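Local coordinates for protein thiamine pyrophosphokinase (Candida albicans, PDB 2G9Z) that probably transfers a pyrophosphoryl group to thiamine, making thiamine diphosphate, the cofactor form of vitamin B1, at a magnesium-bearing active site, at residues 142-147 and 168-173; 159-164 and 188-193; 163-168 and 174-179. All coordinates share one frame; numbering follows the deposited sequence.

Interaction 1 of 3, residues 142-147 and 168-173; sequences GSKIIR and QLNHTK
Lys144 and Asn170 come together from two parts of the α/β catalytic domain: strand 144-147, the outermost strand on the parallel side of the large mixed sheet, and the C-terminal end of helix 155-170. Their CA atoms are 11.4 Å apart, and the lysine spans a little over half of that distance. With CG beside its own backbone N (chi1 -59°) and every later torsion close to 180°, its chain runs out straight and brings the ammonium group to the helix end. Asn170 holds CG anti to its N (chi1 -172°), which swings the amide toward the strand; the two side chains meet at a slant, nitrogen against nitrogen. Both nitrogens are donors, so the pair is no hydrogen bond, and Lys144 NZ lies 2.7 Å from Asn170 ND2, short enough to leave the modelled turn of the amide in doubt. Glu174 probably gathers them: its OE2 takes a salt bridge from Lys144 and, as modelled, a weak hydrogen bond from Asn170 ND2. Tyr122 of the neighbouring strand 122-125 touches both side chains, and Phe177 lies against the lysine. The contact is a small one at the surface, with Lys144 CE 4.1 Å from Asn170 ND2.

Interaction 2 of 3, residues 159-164 and 188-193; sequences SIHCIQ and KLWNGL
Trp190 of helix 185-195 lays its indole across Gln164 and His161 of helix 155-170, residues one turn apart on the same side of that helix. Gln164 sits over a ring face: its CB makes a CH-π contact 3.8 Å from the centroid of the Trp190 six-membered ring, almost straight above it. Beyond CB the glutamine runs on over the indole, with its amide plane tilted 42° from the ring. Gln164 NE2 comes to 3.3 Å from Trp190 CZ2, while Gln164 OE1 stands above the face toward the rim, 3.6 Å from Trp190 NE1. That oxygen is not the indole's hydrogen-bond partner; NE1 bonds instead to the OH of Tyr234, a bond that should hold the ring's rotation; the Tyr234 side chain also touches Gln164. At the pyrrole end His161 CD2 meets Trp190 CD1 at 3.7 Å. The two rings are oblique, with planes 37° apart and centroids separated by 5.0 Å, and Trp190 CB lies over a face of the imidazole. Trp190 sends CG anti to its backbone N (chi1 -175°), carrying the indole across to the facing helix, where Leu165 and Gln168 also touch it. Elsewhere on helix 155-170, Ser159, Cys162 and Ile163 pack on strands 86-90 and 122-125. Helix 155-170 on the parallel sheet is the layering of a Rossmann-like α/β domain; here helix 185-195 adds a further layer on its flank.

Interaction 3 of 3, residues 163-168 and 174-179; sequences IQLHYQ and ENWFES
His166 and Trp176 share one polar partner, the hydroxyl of Tyr122 on strand 122-125: His166 ND1 and Trp176 NE1 both hydrogen-bond to its OH. An indole N-H can only donate, so the tyrosine oxygen must accept there. The Tyr122 ring also meets the imidazole at a steep angle. Between the two segments themselves the contact is apolar and rests on the benzene side of the indole. Leu165 CB lies 3.7 Å from Trp176 CH2 and equally close to CZ3, and Leu165 CD1 adds a contact of 3.9 Å with Trp176 CZ3; the two side chains cross nearly at right angles. The leucine comes over one face of the ring toward its rim, and the following stretch of helix backbone passes close by, with His166 N 4.1 Å from Trp176 CZ2. On the opposite face Phe177 CB stands 3.7 Å above the ring, over its centre, so the indole is sandwiched between the helix and its own neighbour in sequence. Trp176 reaches this slot with CG between its backbone N and carbonyl carbon (chi1 63°). It occupies the second position of a type I turn from Asn175 to Glu178, closed by Glu178 N to Asn175 O at 3.1 Å; a weak side-chain hydrogen bond from Asn175 ND2 to Glu178 OE1 spans the same turn. Phe177 and Trp176 both touch Ile146 of the edge strand. The loop after helix 155-170 thus folds back on that helix and inserts its tryptophan beside the sheet edge. The buried indole surface is met mainly by carbon, while its one polar atom is satisfied by Tyr122, which should fix both the depth and the rotation of the ring.

Overall arrangement
Helix 155-170 is common to all three contacts. Interactions 1 and 3, centred about 4 Å apart, are joined by the salt bridge from Lys144 NZ to Glu174 OE2 (2.6 Å), so edge strand, helix end and loop close on one another. Interaction 2 lies about 8 Å from the centre of interaction 3 and is linked to it through Leu165, whose CD2 is 3.4 Å from Trp190 CE3. Ile146 CD1 and Cys162 SG, 3.7 Å apart, tie the edge strand to 159-164. The helix begins at Asp155, a magnesium and ligand contact, and the His161 side chain is about 11 Å from both a bound magnesium and the bound thiamine diphosphate analogue.

Interaction 1 of 3, residues 142-147 and 168-173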
loop_
_atom_site.group_PDB
_atom_site.type_symbol
_atom_site.label_atom_id
_atom_site.label_comp_id
_atom_site.label_asym_id
_atom_site.label_seq_id
_atom_site.Cartn_x
_atom_site.Cartn_y
_atom_site.Cartn_z
ATOM N N GLY A 142 -0.399 -25.950 22.596
ATOM C CA GLY A 142 -1.125 -26.696 21.582
ATOM C C GLY A 142 -1.157 -26.176 20.160
ATOM O O GLY A 142 -1.705 -26.843 19.282
ATOM N N SER A 143 -0.595 -24.996 19.917
ATOM C CA SER A 143 -0.582 -24.446 18.566
ATOM C C SER A 143 0.141 -25.414 17.638
ATOM O O SER A 143 1.196 -25.936 17.988
ATOM C CB SER A 143 0.136 -23.093 18.546
ATOM O OG SER A 143 -0.582 -22.114 19.279
ATOM N N LYS A 144 -0.433 -25.659 16.464
ATOM C CA LYS A 144 0.181 -26.546 15.484
ATOM C C LYS A 144 1.249 -25.756 14.741
ATOM O O LYS A 144 0.940 -24.792 14.033
ATOM C CB LYS A 144 -0.865 -27.060 14.492
ATOM C CG LYS A 144 -2.007 -27.823 15.148
ATOM C CD LYS A 144 -3.013 -28.305 14.119
ATOM C CE LYS A 144 -4.150 -29.066 14.779
ATOM N NZ LYS A 144 -5.114 -29.589 13.775
ATOM N N ILE A 145 2.500 -26.173 14.904
ATOM C CA ILE A 145 3.634 -25.509 14.281
ATOM C C ILE A 145 4.012 -26.075 12.920
ATOM O O ILE A 145 4.292 -27.265 12.788
ATOM C CB ILE A 145 4.880 -25.604 15.177
ATOM C CG1 ILE A 145 4.554 -25.097 16.583
ATOM C CG2 ILE A 145 6.034 -24.825 14.548
ATOM C CD1 ILE A 145 3.995 -23.692 16.626
ATOM N N ILE A 146 4.036 -25.215 11.908
ATOM C CA ILE A 146 4.410 -25.650 10.572
ATOM C C ILE A 146 5.533 -24.772 10.043
ATOM O O ILE A 146 5.287 -23.705 9.486
ATOM C CB ILE A 146 3.215 -25.581 9.598
ATOM C CG1 ILE A 146 2.046 -26.402 10.147
ATOM C CG2 ILE A 146 3.629 -26.112 8.235
ATOM C CD1 ILE A 146 0.810 -26.376 9.259
ATOM N N ARG A 147 6.770 -25.219 10.230
ATOM C CA ARG A 147 7.922 -24.468 9.755
ATOM C C ARG A 147 8.185 -24.756 8.283
ATOM O O ARG A 147 8.196 -25.911 7.854
ATOM C CB ARG A 147 9.165 -24.810 10.584
ATOM C CG ARG A 147 10.389 -23.976 10.219
ATOM C CD ARG A 147 11.396 -23.924 11.366
ATOM N NE ARG A 147 12.476 -22.974 11.095
ATOM C CZ ARG A 147 13.232 -22.410 12.033
ATOM N NH1 ARG A 147 13.032 -22.694 13.314
ATOM N NH2 ARG A 147 14.185 -21.552 11.690
ATOM N N GLN A 168 -9.206 -29.261 3.950
ATOM C CA GLN A 168 -9.219 -30.429 3.086
ATOM C C GLN A 168 -8.842 -31.686 3.858
ATOM O O GLN A 168 -9.485 -32.727 3.723
ATOM C CB GLN A 168 -8.244 -30.254 1.920
ATOM C CG GLN A 168 -8.638 -29.193 0.910
ATOM C CD GLN A 168 -10.011 -29.436 0.318
ATOM O OE1 GLN A 168 -10.317 -30.539 -0.141
ATOM N NE2 GLN A 168 -10.844 -28.401 0.316
ATOM N N LEU A 169 -7.810 -31.569 4.689
ATOM C CA LEU A 169 -7.290 -32.708 5.437
ATOM C C LEU A 169 -7.518 -32.786 6.946
ATOM O O LEU A 169 -7.605 -33.882 7.498
ATOM C CB LEU A 169 -5.787 -32.823 5.172
ATOM C CG LEU A 169 -5.293 -33.380 3.831
ATOM C CD1 LEU A 169 -6.190 -32.945 2.691
ATOM C CD2 LEU A 169 -3.864 -32.913 3.607
ATOM N N ASN A 170 -7.617 -31.649 7.623
ATOM C CA ASN A 170 -7.769 -31.691 9.072
ATOM C C ASN A 170 -8.899 -32.547 9.635
ATOM O O ASN A 170 -8.684 -33.294 10.588
ATOM C CB ASN A 170 -7.873 -30.284 9.652
ATOM C CG ASN A 170 -7.827 -30.289 11.164
ATOM O OD1 ASN A 170 -8.862 -30.262 11.831
ATOM N ND2 ASN A 170 -6.621 -30.349 11.716
ATOM N N HIS A 171 -10.095 -32.447 9.065
ATOM C CA HIS A 171 -11.214 -33.234 9.572
ATOM C C HIS A 171 -10.885 -34.723 9.512
ATOM O O HIS A 171 -11.505 -35.535 10.197
ATOM C CB HIS A 171 -12.491 -32.931 8.780
ATOM C CG HIS A 171 -12.489 -33.478 7.388
ATOM N ND1 HIS A 171 -11.452 -33.270 6.505
ATOM C CD2 HIS A 171 -13.414 -34.204 6.715
ATOM C CE1 HIS A 171 -11.738 -33.842 5.350
ATOM N NE2 HIS A 171 -12.922 -34.416 5.451
ATOM N N THR A 172 -9.896 -35.072 8.695
ATOM C CA THR A 172 -9.467 -36.457 8.554
ATOM C C THR A 172 -8.459 -36.791 9.656
ATOM O O THR A 172 -8.646 -37.746 10.406
ATOM C CB THR A 172 -8.814 -36.700 7.180
ATOM O OG1 THR A 172 -9.712 -36.280 6.144
ATOM C CG2 THR A 172 -8.493 -38.177 7.000
ATOM N N LYS A 173 -7.391 -36.001 9.746
ATOM C CA LYS A 173 -6.372 -36.210 10.774
ATOM C C LYS A 173 -5.827 -34.886 11.306
ATOM O O LYS A 173 -5.291 -34.071 10.554
ATOM C CB LYS A 173 -5.229 -37.078 10.235
ATOM C CG LYS A 173 -4.514 -36.532 9.015
ATOM C CD LYS A 173 -3.434 -37.504 8.563
ATOM C CE LYS A 173 -2.690 -36.988 7.345
ATOM N NZ LYS A 173 -1.676 -37.960 6.847
#

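Interaction 2 of 3, residues 159-164 and 188-193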
loop_
_atom_site.group_PDB
_atom_site.type_symbol
_atom_site.label_atom_id
_atom_site.label_comp_id
_atom_site.label_asym_id
_atom_site.label_seq_id
_atom_site.Cartn_x
_atom_site.Cartn_y
_atom_site.Cartn_z
ATOM N N SER A 159 0.835 -19.536 4.904
ATOM C CA SER A 159 -0.308 -19.583 5.816
ATOM C C SER A 159 -1.608 -19.871 5.070
ATOM O O SER A 159 -2.447 -20.642 5.546
ATOM C CB SER A 159 -0.445 -18.259 6.589
ATOM O OG SER A 159 0.622 -18.091 7.503
ATOM N N ILE A 160 -1.785 -19.234 3.915
ATOM C CA ILE A 160 -2.984 -19.452 3.115
ATOM C C ILE A 160 -3.055 -20.927 2.720
ATOM O O ILE A 160 -4.109 -21.555 2.804
ATOM C CB ILE A 160 -2.978 -18.580 1.832
ATOM C CG1 ILE A 160 -3.161 -17.103 2.200
ATOM C CG2 ILE A 160 -4.085 -19.039 0.881
ATOM C CD1 ILE A 160 -4.503 -16.783 2.854
ATOM N N HIS A 161 -1.928 -21.474 2.287
ATOM C CA HIS A 161 -1.867 -22.880 1.897
ATOM C C HIS A 161 -2.249 -23.762 3.077
ATOM O O HIS A 161 -2.956 -24.760 2.920
ATOM C CB HIS A 161 -0.461 -23.227 1.415
ATOM C CG HIS A 161 -0.217 -22.880 -0.020
ATOM N ND1 HIS A 161 1.045 -22.686 -0.535
ATOM C CD2 HIS A 161 -1.078 -22.705 -1.051
ATOM C CE1 HIS A 161 0.953 -22.404 -1.822
ATOM N NE2 HIS A 161 -0.324 -22.410 -2.161
ATOM N N CYS A 162 -1.773 -23.393 4.260
ATOM C CA CYS A 162 -2.090 -24.142 5.465
ATOM C C CYS A 162 -3.599 -24.090 5.703
ATOM O O CYS A 162 -4.212 -25.087 6.084
ATOM C CB CYS A 162 -1.353 -23.547 6.667
ATOM S SG CYS A 162 -1.936 -24.141 8.265
ATOM N N ILE A 163 -4.189 -22.920 5.476
ATOM C CA ILE A 163 -5.626 -22.737 5.664
ATOM C C ILE A 163 -6.411 -23.587 4.671
ATOM O O ILE A 163 -7.383 -24.255 5.035
ATOM C CB ILE A 163 -6.019 -21.247 5.486
ATOM C CG1 ILE A 163 -5.529 -20.444 6.694
ATOM C CG2 ILE A 163 -7.537 -21.113 5.308
ATOM C CD1 ILE A 163 -5.580 -18.940 6.517
ATOM N N GLN A 164 -5.989 -23.553 3.413
ATOM C CA GLN A 164 -6.653 -24.326 2.377
ATOM C C GLN A 164 -6.510 -25.817 2.646
ATOM O O GLN A 164 -7.471 -26.578 2.503
ATOM C CB GLN A 164 -6.070 -23.978 1.009
ATOM C CG GLN A 164 -6.496 -22.610 0.505
ATOM C CD GLN A 164 -5.956 -22.305 -0.871
ATOM O OE1 GLN A 164 -4.754 -22.103 -1.048
ATOM N NE2 GLN A 164 -6.841 -22.281 -1.859
ATOM N N LYS A 188 3.905 -28.021 -1.933
ATOM C CA LYS A 188 3.895 -29.292 -2.646
ATOM C C LYS A 188 2.573 -30.001 -2.401
ATOM O O LYS A 188 1.863 -30.339 -3.342
ATOM C CB LYS A 188 5.049 -30.183 -2.180
ATOM C CG LYS A 188 6.428 -29.673 -2.568
ATOM C CD LYS A 188 7.524 -30.588 -2.042
ATOM C CE LYS A 188 8.899 -30.096 -2.469
ATOM N NZ LYS A 188 9.983 -31.000 -2.004
ATOM N N LEU A 189 2.241 -30.204 -1.129
ATOM C CA LEU A 189 1.008 -30.886 -0.753
ATOM C C LEU A 189 -0.215 -30.300 -1.454
ATOM O O LEU A 189 -1.019 -31.042 -2.019
ATOM C CB LEU A 189 0.806 -30.825 0.764
ATOM C CG LEU A 189 0.038 -31.973 1.427
ATOM C CD1 LEU A 189 -0.209 -31.640 2.889
ATOM C CD2 LEU A 189 -1.276 -32.211 0.723
ATOM N N TRP A 190 -0.367 -28.980 -1.418
ATOM C CA TRP A 190 -1.517 -28.352 -2.058
ATOM C C TRP A 190 -1.522 -28.695 -3.541
ATOM O O TRP A 190 -2.573 -28.957 -4.123
ATOM C CB TRP A 190 -1.477 -26.833 -1.871
ATOM C CG TRP A 190 -2.694 -26.118 -2.398
ATOM C CD1 TRP A 190 -2.712 -25.087 -3.294
ATOM C CD2 TRP A 190 -4.065 -26.362 -2.042
ATOM N NE1 TRP A 190 -4.006 -24.672 -3.518
ATOM C CE2 TRP A 190 -4.856 -25.436 -2.763
ATOM C CE3 TRP A 190 -4.702 -27.270 -1.183
ATOM C CZ2 TRP A 190 -6.254 -25.392 -2.652
ATOM C CZ3 TRP A 190 -6.095 -27.225 -1.071
ATOM C CH2 TRP A 190 -6.853 -26.292 -1.803
ATOM N N ASN A 191 -0.337 -28.704 -4.145
ATOM C CA ASN A 191 -0.200 -29.023 -5.563
ATOM C C ASN A 191 -0.495 -30.499 -5.829
ATOM O O ASN A 191 -1.300 -30.834 -6.699
ATOM C CB ASN A 191 1.215 -28.686 -6.042
ATOM C CG ASN A 191 1.424 -29.005 -7.513
ATOM O OD1 ASN A 191 2.272 -29.826 -7.868
ATOM N ND2 ASN A 191 0.651 -28.357 -8.374
ATOM N N GLY A 192 0.157 -31.377 -5.074
ATOM C CA GLY A 192 -0.053 -32.802 -5.254
ATOM C C GLY A 192 -1.490 -33.215 -5.004
ATOM O O GLY A 192 -2.026 -34.085 -5.693
ATOM N N LEU A 193 -2.116 -32.585 -4.015
ATOM C CA LEU A 193 -3.497 -32.891 -3.661
ATOM C C LEU A 193 -4.426 -32.617 -4.840
ATOM O O LEU A 193 -5.399 -33.342 -5.059
ATOM C CB LEU A 193 -3.926 -32.058 -2.452
ATOM C CG LEU A 193 -5.282 -32.384 -1.824
ATOM C CD1 LEU A 193 -5.226 -33.755 -1.166
ATOM C CD2 LEU A 193 -5.632 -31.319 -0.796
#

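Interaction 3 of 3, residues 163-168 and 174-179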
loop_
_atom_site.group_PDB
_atom_site.type_symbol
_atom_site.label_atom_id
_atom_site.label_comp_id
_atom_site.label_asym_id
_atom_site.label_seq_id
_atom_site.Cartn_x
_atom_site.Cartn_y
_atom_site.Cartn_z
ATOM N N ILE A 163 -4.189 -22.920 5.476
ATOM C CA ILE A 163 -5.626 -22.737 5.664
ATOM C C ILE A 163 -6.411 -23.587 4.671
ATOM O O ILE A 163 -7.383 -24.255 5.035
ATOM C CB ILE A 163 -6.019 -21.247 5.486
ATOM C CG1 ILE A 163 -5.529 -20.444 6.694
ATOM C CG2 ILE A 163 -7.537 -21.113 5.308
ATOM C CD1 ILE A 163 -5.580 -18.940 6.517
ATOM N N GLN A 164 -5.989 -23.553 3.413
ATOM C CA GLN A 164 -6.653 -24.326 2.377
ATOM C C GLN A 164 -6.510 -25.817 2.646
ATOM O O GLN A 164 -7.471 -26.578 2.503
ATOM C CB GLN A 164 -6.070 -23.978 1.009
ATOM C CG GLN A 164 -6.496 -22.610 0.505
ATOM C CD GLN A 164 -5.956 -22.305 -0.871
ATOM O OE1 GLN A 164 -4.754 -22.103 -1.048
ATOM N NE2 GLN A 164 -6.841 -22.281 -1.859
ATOM N N LEU A 165 -5.311 -26.227 3.048
ATOM C CA LEU A 165 -5.053 -27.628 3.346
ATOM C C LEU A 165 -5.828 -28.085 4.577
ATOM O O LEU A 165 -6.298 -29.220 4.632
ATOM C CB LEU A 165 -3.551 -27.860 3.541
ATOM C CG LEU A 165 -2.752 -27.808 2.235
ATOM C CD1 LEU A 165 -1.264 -27.880 2.521
ATOM C CD2 LEU A 165 -3.179 -28.968 1.338
ATOM N N HIS A 166 -5.966 -27.203 5.562
ATOM C CA HIS A 166 -6.704 -27.539 6.778
ATOM C C HIS A 166 -8.131 -27.985 6.472
ATOM O O HIS A 166 -8.589 -29.002 6.980
ATOM C CB HIS A 166 -6.773 -26.340 7.725
ATOM C CG HIS A 166 -7.797 -26.493 8.808
ATOM N ND1 HIS A 166 -7.540 -27.147 9.993
ATOM C CD2 HIS A 166 -9.096 -26.107 8.865
ATOM C CE1 HIS A 166 -8.634 -27.157 10.734
ATOM N NE2 HIS A 166 -9.593 -26.534 10.072
ATOM N N TYR A 167 -8.833 -27.210 5.651
ATOM C CA TYR A 167 -10.214 -27.526 5.300
ATOM C C TYR A 167 -10.341 -28.730 4.381
ATOM O O TYR A 167 -11.445 -29.181 4.077
ATOM C CB TYR A 167 -10.887 -26.300 4.681
ATOM C CG TYR A 167 -11.282 -25.280 5.726
ATOM C CD1 TYR A 167 -12.372 -25.511 6.567
ATOM C CD2 TYR A 167 -10.531 -24.123 5.924
ATOM C CE1 TYR A 167 -12.701 -24.621 7.583
ATOM C CE2 TYR A 167 -10.851 -23.221 6.944
ATOM C CZ TYR A 167 -11.937 -23.481 7.771
ATOM O OH TYR A 167 -12.250 -22.624 8.801
ATOM N N GLN A 168 -9.206 -29.261 3.950
ATOM C CA GLN A 168 -9.219 -30.429 3.086
ATOM C C GLN A 168 -8.842 -31.686 3.858
ATOM O O GLN A 168 -9.485 -32.727 3.723
ATOM C CB GLN A 168 -8.244 -30.254 1.920
ATOM C CG GLN A 168 -8.638 -29.193 0.910
ATOM C CD GLN A 168 -10.011 -29.436 0.318
ATOM O OE1 GLN A 168 -10.317 -30.539 -0.141
ATOM N NE2 GLN A 168 -10.844 -28.401 0.316
ATOM N N GLU A 174 -5.968 -34.691 12.613
ATOM C CA GLU A 174 -5.532 -33.475 13.291
ATOM C C GLU A 174 -4.046 -33.145 13.112
ATOM O O GLU A 174 -3.642 -31.992 13.272
ATOM C CB GLU A 174 -5.853 -33.585 14.786
ATOM C CG GLU A 174 -5.986 -32.256 15.523
ATOM C CD GLU A 174 -7.315 -31.564 15.257
ATOM O OE1 GLU A 174 -8.365 -32.234 15.362
ATOM O OE2 GLU A 174 -7.316 -30.351 14.958
ATOM N N ASN A 175 -3.234 -34.145 12.780
ATOM C CA ASN A 175 -1.799 -33.917 12.602
ATOM C C ASN A 175 -1.355 -34.093 11.151
ATOM O O ASN A 175 -0.231 -34.513 10.878
ATOM C CB ASN A 175 -1.000 -34.865 13.502
ATOM C CG ASN A 175 -1.042 -36.299 13.016
ATOM O OD1 ASN A 175 -2.114 -36.873 12.832
ATOM N ND2 ASN A 175 0.132 -36.886 12.805
ATOM N N TRP A 176 -2.246 -33.762 10.227
ATOM C CA TRP A 176 -1.967 -33.874 8.802
ATOM C C TRP A 176 -0.702 -33.124 8.387
ATOM O O TRP A 176 -0.038 -33.498 7.419
ATOM C CB TRP A 176 -3.141 -33.309 8.006
ATOM C CG TRP A 176 -3.351 -31.846 8.273
ATOM C CD1 TRP A 176 -4.124 -31.291 9.255
ATOM C CD2 TRP A 176 -2.718 -30.752 7.594
ATOM N NE1 TRP A 176 -4.010 -29.920 9.230
ATOM C CE2 TRP A 176 -3.153 -29.563 8.221
ATOM C CE3 TRP A 176 -1.824 -30.663 6.517
ATOM C CZ2 TRP A 176 -2.722 -28.294 7.806
ATOM C CZ3 TRP A 176 -1.395 -29.401 6.105
ATOM C CH2 TRP A 176 -1.845 -28.236 6.750
ATOM N N PHE A 177 -0.384 -32.063 9.126
ATOM C CA PHE A 177 0.766 -31.206 8.838
ATOM C C PHE A 177 2.122 -31.752 9.247
ATOM O O PHE A 177 3.154 -31.281 8.765
ATOM C CB PHE A 177 0.590 -29.863 9.531
ATOM C CG PHE A 177 0.588 -29.961 11.026
ATOM C CD1 PHE A 177 -0.548 -30.386 11.706
ATOM C CD2 PHE A 177 1.733 -29.653 11.755
ATOM C CE1 PHE A 177 -0.547 -30.501 13.093
ATOM C CE2 PHE A 177 1.743 -29.766 13.142
ATOM C CZ PHE A 177 0.599 -30.191 13.811
ATOM N N GLU A 178 2.134 -32.719 10.154
ATOM C CA GLU A 178 3.400 -33.268 10.609
ATOM C C GLU A 178 4.038 -34.134 9.533
ATOM O O GLU A 178 3.350 -34.741 8.714
ATOM C CB GLU A 178 3.198 -34.065 11.903
ATOM C CG GLU A 178 2.441 -33.285 12.973
ATOM C CD GLU A 178 2.592 -33.877 14.362
ATOM O OE1 GLU A 178 2.428 -35.106 14.508
ATOM O OE2 GLU A 178 2.869 -33.106 15.308
ATOM N N SER A 179 5.364 -34.158 9.527
ATOM C CA SER A 179 6.119 -34.945 8.563
ATOM C C SER A 179 6.057 -34.449 7.121
ATOM O O SER A 179 6.446 -35.172 6.206
ATOM C CB SER A 179 5.682 -36.413 8.622
ATOM O OG SER A 179 6.184 -37.034 9.794
#